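Local coordinates for PilY2 protein (PDB 3TDQ) that probably takes part in the assembly of type 4 fimbriae (pili) in Pseudomonas aeruginosa, its precise biochemical role being unknown, at residues V16-L22 / S43-V47; S51-S56 / D68-Q74. All coordinates share one frame; numbering follows the deposited sequence.

Contact 1. Residues V16-L22 / S43-V47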
loop_
_atom_site.group_PDB
_atom_site.type_symbol
_atom_site.label_atom_id
_atom_site.label_comp_id
_atom_site.label_asym_id
_atom_site.label_seq_id
_atom_site.Cartn_x
_atom_site.Cartn_y
_atom_site.Cartn_z
ATOM N N VAL A 16 -11.474 -0.922 15.450
ATOM C CA VAL A 16 -10.413 -1.910 15.540
ATOM C C VAL A 16 -10.551 -2.597 16.894
ATOM O O VAL A 16 -10.645 -1.914 17.928
ATOM C CB VAL A 16 -8.990 -1.317 15.368
ATOM C CG1 VAL A 16 -7.948 -2.431 15.248
ATOM C CG2 VAL A 16 -8.912 -0.375 14.173
ATOM N N GLN A 17 -10.555 -3.931 16.889
ATOM C CA GLN A 17 -10.602 -4.707 18.126
ATOM C C GLN A 17 -9.308 -5.504 18.193
ATOM O O GLN A 17 -9.237 -6.607 17.655
ATOM C CB GLN A 17 -11.853 -5.604 18.147
ATOM C CG GLN A 17 -12.361 -5.803 19.542
ATOM C CD GLN A 17 -13.857 -5.932 19.577
ATOM O OE1 GLN A 17 -14.395 -7.002 19.293
ATOM N NE2 GLN A 17 -14.536 -4.924 20.089
ATOM N N VAL A 18 -8.259 -4.891 18.750
ATOM C CA VAL A 18 -6.917 -5.484 18.809
ATOM C C VAL A 18 -6.920 -6.846 19.540
ATOM O O VAL A 18 -6.242 -7.771 19.088
ATOM C CB VAL A 18 -5.824 -4.522 19.357
ATOM C CG1 VAL A 18 -5.703 -3.269 18.485
ATOM C CG2 VAL A 18 -6.048 -4.159 20.824
ATOM N N GLU A 19 -7.760 -6.995 20.590
ATOM C CA GLU A 19 -7.872 -8.201 21.412
ATOM C C GLU A 19 -8.410 -9.402 20.630
ATOM O O GLU A 19 -8.131 -10.539 21.013
ATOM C CB GLU A 19 -8.784 -7.950 22.643
ATOM C CG GLU A 19 -8.364 -6.791 23.527
ATOM C CD GLU A 19 -8.949 -5.411 23.262
ATOM O OE1 GLU A 19 -9.525 -5.200 22.164
ATOM O OE2 GLU A 19 -8.787 -4.528 24.138
ATOM N N LYS A 20 -9.187 -9.152 19.555
ATOM C CA LYS A 20 -9.772 -10.224 18.755
ATOM C C LYS A 20 -9.198 -10.282 17.341
ATOM O O LYS A 20 -9.690 -11.056 16.523
ATOM C CB LYS A 20 -11.291 -10.045 18.698
ATOM C CG LYS A 20 -11.952 -10.505 19.992
ATOM C CD LYS A 20 -13.363 -9.957 20.157
ATOM C CE LYS A 20 -14.157 -10.734 21.200
ATOM N NZ LYS A 20 -13.626 -10.610 22.595
ATOM N N ASN A 21 -8.164 -9.468 17.047
ATOM C CA ASN A 21 -7.554 -9.373 15.714
ATOM C C ASN A 21 -8.633 -9.059 14.667
ATOM O O ASN A 21 -8.694 -9.688 13.620
ATOM C CB ASN A 21 -6.776 -10.670 15.348
ATOM C CG ASN A 21 -5.467 -10.755 16.060
ATOM O OD1 ASN A 21 -5.378 -11.345 17.123
ATOM N ND2 ASN A 21 -4.447 -10.070 15.536
ATOM N N LEU A 22 -9.502 -8.105 14.967
ATOM C CA LEU A 22 -10.575 -7.746 14.044
ATOM C C LEU A 22 -10.523 -6.281 13.686
ATOM O O LEU A 22 -10.220 -5.432 14.529
ATOM C CB LEU A 22 -11.981 -8.067 14.630
ATOM C CG LEU A 22 -12.399 -9.520 14.799
ATOM C CD1 LEU A 22 -13.682 -9.606 15.606
ATOM C CD2 LEU A 22 -12.562 -10.248 13.449
ATOM N N SER A 43 0.129 -4.186 11.330
ATOM C CA SER A 43 -0.834 -3.193 10.805
ATOM C C SER A 43 -2.054 -3.020 11.725
ATOM O O SER A 43 -2.693 -1.972 11.707
ATOM C CB SER A 43 -1.300 -3.582 9.406
ATOM O OG SER A 43 -0.194 -3.703 8.523
ATOM N N LEU A 44 -2.370 -4.052 12.533
ATOM C CA LEU A 44 -3.473 -4.014 13.493
ATOM C C LEU A 44 -3.351 -2.805 14.455
ATOM O O LEU A 44 -4.360 -2.223 14.838
ATOM C CB LEU A 44 -3.484 -5.333 14.294
ATOM C CG LEU A 44 -4.606 -5.508 15.329
ATOM C CD1 LEU A 44 -5.979 -5.582 14.675
ATOM C CD2 LEU A 44 -4.355 -6.725 16.190
ATOM N N PHE A 45 -2.118 -2.408 14.799
ATOM C CA PHE A 45 -1.878 -1.307 15.723
ATOM C C PHE A 45 -1.643 0.021 15.012
ATOM O O PHE A 45 -1.532 1.042 15.683
ATOM C CB PHE A 45 -0.704 -1.642 16.662
ATOM C CG PHE A 45 -1.048 -2.805 17.564
ATOM C CD1 PHE A 45 -1.765 -2.607 18.744
ATOM C CD2 PHE A 45 -0.667 -4.104 17.230
ATOM C CE1 PHE A 45 -2.101 -3.691 19.570
ATOM C CE2 PHE A 45 -1.017 -5.188 18.044
ATOM C CZ PHE A 45 -1.715 -4.974 19.220
ATOM N N GLN A 46 -1.642 0.030 13.668
ATOM C CA GLN A 46 -1.462 1.240 12.861
ATOM C C GLN A 46 -2.799 1.807 12.388
ATOM O O GLN A 46 -2.961 3.032 12.361
ATOM C CB GLN A 46 -0.563 0.952 11.643
ATOM C CG GLN A 46 0.862 0.561 12.025
ATOM C CD GLN A 46 1.558 1.573 12.905
ATOM O OE1 GLN A 46 1.901 2.685 12.475
ATOM N NE2 GLN A 46 1.861 1.180 14.126
ATOM N N VAL A 47 -3.747 0.930 11.991
ATOM C CA VAL A 47 -5.072 1.380 11.558
ATOM C C VAL A 47 -5.842 1.923 12.766
ATOM O O VAL A 47 -5.642 1.471 13.889
ATOM C CB VAL A 47 -5.893 0.319 10.774
ATOM C CG1 VAL A 47 -5.212 -0.019 9.450
ATOM C CG2 VAL A 47 -6.164 -0.941 11.602
#
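Leu44 turns its CG away from its own amide nitrogen (chi1 -178°) and so carries its forked end across to the turn that follows strand 6-17, while Val16, with CG1 set beside its carbonyl carbon and CG2 beside its nitrogen (chi1 -171°), spreads its two methyls over the loop 43-47. The branches divide the work. Leu44 CD1 meets Val16 CG1 at 3.8 Å, the two side chains crossing obliquely, and Leu44 CD2 reaches into the turn, 3.6 Å from Val18 O. The second methyl of Val16 serves a different neighbour: its CG2 lies 3.8 Å from Val47 CG2, with the two valines at about a right angle. Farther out, Val18 CG1 comes within 3.8 Å of Phe45 CE1, approaching the ring at a slant.

The surface that receives Leu44 is itself shaped by backbone bonds. Gln17 O accepts from both Lys20 N and Leu22 N, which arrive from opposite faces of its plane, and Gln17 N is bonded to Leu22 O. Asn21 and Leu22 thus both face Gln17 in a G1 beta bulge, closing the hairpin between strands 6-17 and 22-25. Asn21 ND2 passes 3.4 Å from Leu44 CD2, but its polar needs are met elsewhere, by Leu32 O and Asn34 OD1. The amide is therefore held in place from outside and offers Leu44 a fixed flank. In the partner loop, Ser43 O accepts from Gln46 N and Val47 N, so the loop that presents Leu44 is also tightly turned.

No hydrogen bond joins the two segments. Two internally bonded turns are brought together by methyls meeting other methyls, an aromatic ring, an amide nitrogen and carbonyl oxygens, so the fit depends on shape and on the burial of Leu44 rather than on directed polar bonds.

Contact 2. Residues S51-S56 / D68-Q74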
loop_
_atom_site.group_PDB
_atom_site.type_symbol
_atom_site.label_atom_id
_atom_site.label_comp_id
_atom_site.label_asym_id
_atom_site.label_seq_id
_atom_site.Cartn_x
_atom_site.Cartn_y
_atom_site.Cartn_z
ATOM N N SER A 51 -9.232 5.801 9.502
ATOM C CA SER A 51 -8.199 5.483 8.499
ATOM C C SER A 51 -8.851 5.130 7.174
ATOM O O SER A 51 -9.832 4.373 7.144
ATOM C CB SER A 51 -7.300 4.324 8.942
ATOM O OG SER A 51 -6.590 4.602 10.134
ATOM N N VAL A 52 -8.321 5.691 6.081
ATOM C CA VAL A 52 -8.813 5.389 4.743
ATOM C C VAL A 52 -7.859 4.313 4.238
ATOM O O VAL A 52 -6.647 4.521 4.290
ATOM C CB VAL A 52 -8.897 6.650 3.843
ATOM C CG1 VAL A 52 -9.140 6.271 2.384
ATOM C CG2 VAL A 52 -9.965 7.616 4.349
ATOM N N VAL A 53 -8.382 3.147 3.828
ATOM C CA VAL A 53 -7.496 2.009 3.505
ATOM C C VAL A 53 -7.776 1.303 2.191
ATOM O O VAL A 53 -8.897 1.301 1.711
ATOM C CB VAL A 53 -7.572 0.954 4.644
ATOM C CG1 VAL A 53 -6.863 1.443 5.915
ATOM C CG2 VAL A 53 -9.033 0.520 4.932
ATOM N N SER A 54 -6.720 0.689 1.628
ATOM C CA SER A 54 -6.735 -0.247 0.502
ATOM C C SER A 54 -6.242 -1.538 1.106
ATOM O O SER A 54 -5.304 -1.494 1.916
ATOM C CB SER A 54 -5.850 0.218 -0.648
ATOM O OG SER A 54 -6.440 1.343 -1.270
ATOM N N TYR A 55 -6.892 -2.676 0.810
ATOM C CA TYR A 55 -6.470 -3.921 1.463
ATOM C C TYR A 55 -6.704 -5.125 0.572
ATOM O O TYR A 55 -7.536 -5.085 -0.338
ATOM C CB TYR A 55 -7.200 -4.112 2.826
ATOM C CG TYR A 55 -8.702 -3.973 2.713
ATOM C CD1 TYR A 55 -9.504 -5.071 2.418
ATOM C CD2 TYR A 55 -9.314 -2.722 2.796
ATOM C CE1 TYR A 55 -10.879 -4.938 2.241
ATOM C CE2 TYR A 55 -10.688 -2.573 2.596
ATOM C CZ TYR A 55 -11.465 -3.683 2.323
ATOM O OH TYR A 55 -12.819 -3.548 2.141
ATOM N N SER A 56 -5.996 -6.213 0.865
ATOM C CA SER A 56 -6.169 -7.465 0.139
ATOM C C SER A 56 -5.898 -8.614 1.076
ATOM O O SER A 56 -5.286 -8.422 2.128
ATOM C CB SER A 56 -5.262 -7.520 -1.093
ATOM O OG SER A 56 -3.896 -7.372 -0.749
ATOM N N ASP A 68 -2.525 -7.750 3.608
ATOM C CA ASP A 68 -1.852 -6.538 3.106
ATOM C C ASP A 68 -2.787 -5.348 3.242
ATOM O O ASP A 68 -3.910 -5.396 2.731
ATOM C CB ASP A 68 -1.435 -6.733 1.616
ATOM C CG ASP A 68 -0.462 -5.690 1.058
ATOM O OD1 ASP A 68 -0.025 -4.810 1.824
ATOM O OD2 ASP A 68 -0.124 -5.774 -0.142
ATOM N N ILE A 69 -2.369 -4.304 3.968
ATOM C CA ILE A 69 -3.248 -3.133 4.120
ATOM C C ILE A 69 -2.412 -1.846 4.090
ATOM O O ILE A 69 -1.367 -1.762 4.732
ATOM C CB ILE A 69 -4.167 -3.244 5.373
ATOM C CG1 ILE A 69 -5.204 -2.085 5.446
ATOM C CG2 ILE A 69 -3.367 -3.442 6.678
ATOM C CD1 ILE A 69 -6.467 -2.391 6.382
ATOM N N TYR A 70 -2.907 -0.842 3.342
ATOM C CA TYR A 70 -2.239 0.434 3.160
ATOM C C TYR A 70 -3.139 1.576 3.631
ATOM O O TYR A 70 -4.298 1.648 3.239
ATOM C CB TYR A 70 -1.853 0.609 1.676
ATOM C CG TYR A 70 -1.281 1.968 1.319
ATOM C CD1 TYR A 70 0.090 2.218 1.411
ATOM C CD2 TYR A 70 -2.095 2.978 0.807
ATOM C CE1 TYR A 70 0.626 3.459 1.050
ATOM C CE2 TYR A 70 -1.569 4.218 0.438
ATOM C CZ TYR A 70 -0.209 4.457 0.567
ATOM O OH TYR A 70 0.291 5.699 0.231
ATOM N N ILE A 71 -2.587 2.480 4.446
ATOM C CA ILE A 71 -3.326 3.651 4.929
ATOM C C ILE A 71 -3.047 4.806 3.976
ATOM O O ILE A 71 -1.890 5.164 3.768
ATOM C CB ILE A 71 -2.959 3.983 6.404
ATOM C CG1 ILE A 71 -3.292 2.786 7.361
ATOM C CG2 ILE A 71 -3.656 5.285 6.865
ATOM C CD1 ILE A 71 -2.485 2.781 8.727
ATOM N N HIS A 72 -4.105 5.366 3.384
ATOM C CA HIS A 72 -4.030 6.527 2.497
ATOM C C HIS A 72 -3.719 7.762 3.330
ATOM O O HIS A 72 -4.385 8.015 4.344
ATOM C CB HIS A 72 -5.336 6.691 1.714
ATOM C CG HIS A 72 -5.545 5.597 0.722
ATOM N ND1 HIS A 72 -5.115 5.719 -0.584
ATOM C CD2 HIS A 72 -6.028 4.350 0.905
ATOM C CE1 HIS A 72 -5.399 4.559 -1.168
ATOM N NE2 HIS A 72 -5.966 3.713 -0.313
ATOM N N LYS A 73 -2.704 8.529 2.902
ATOM C CA LYS A 73 -2.275 9.730 3.627
ATOM C C LYS A 73 -2.931 10.967 3.042
ATOM O O LYS A 73 -2.284 11.759 2.361
ATOM C CB LYS A 73 -0.739 9.861 3.631
ATOM C CG LYS A 73 -0.110 8.952 4.677
ATOM C CD LYS A 73 0.428 7.781 3.993
ATOM C CE LYS A 73 0.718 6.574 4.833
ATOM N NZ LYS A 73 0.896 5.418 3.879
ATOM N N GLN A 74 -4.225 11.102 3.284
ATOM C CA GLN A 74 -5.071 12.194 2.766
ATOM C C GLN A 74 -4.622 13.574 3.253
ATOM O O GLN A 74 -4.855 14.560 2.556
ATOM C CB GLN A 74 -6.541 11.971 3.143
ATOM C CG GLN A 74 -7.182 10.797 2.378
ATOM C CD GLN A 74 -8.654 10.700 2.628
ATOM O OE1 GLN A 74 -9.180 11.213 3.628
ATOM N NE2 GLN A 74 -9.350 10.029 1.726
HETATM O O HOH W 1 -6.231 7.629 6.261
#
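Val53 and Ile69 pack on one face of an antiparallel strand pair. Ile69 CD1 lies 3.9 Å from Val53 CG1, and Ile69 CG1 reaches Tyr55 CB on the same face. Between the pairs Val53-Ile71 and Tyr55-Ile69, Ser54 and Tyr70 form a hydrogen-bonded pair, with Tyr70 N to Ser54 O at 2.9 Å and nearly straight (171° at the hydrogen). Ser56 and Asp68 form the next such pair.

On the other face, Ser54 OG and His72 NE2 share a short hydrogen bond of 2.6 Å, the hydroxyl lying at the edge of the imidazole in its plane. With CG anti to its carbonyl carbon (chi1 -68°), His72 swings back beside Tyr70, whose CD2 stands 4.0 Å above the centre of the imidazole ring. Together these two contacts probably limit the ring's rotation.

Beyond His72 N, bonded to Val52 O, direct pairing gives way: a water accepts from Val52 N and donates to His72 O. There the exposed Gln74 merely lays its NE2 3.6 Å from Val52 CG2.

The second subunit covers the Ser54-Tyr70 face, where its Glu8 meets Tyr70 OH and its Lys73 pairs with Asp68, which also binds Arg38 of its own chain. Strand 52-58 lies between strand 6-17 and strand 65-71, an edge strand of the sheet within this chain, with Ile69 and Ile71 packed against the loop 43-47.

In the fold
From the N terminus, strand 6-17 leads into contact 1, where the hairpin turn at its end meets the loop 43-47. That contact closes a stretch of twenty residues holding most of strand 22-25 and strands 28-31, 37-38 and 41-42. Contact 2 opens only afterwards and closes the shorter hairpin of strands 52-58 and 65-71, so the two follow in series, neither nesting nor crossing. They nevertheless touch: Ser43 CB is 3.4 Å from Ile69 CG2. The loop 43-47 thus bridges the turn after strand 6-17 and strand 65-71, at an edge of the sheet within this chain, two regions joined also through strand 52-58.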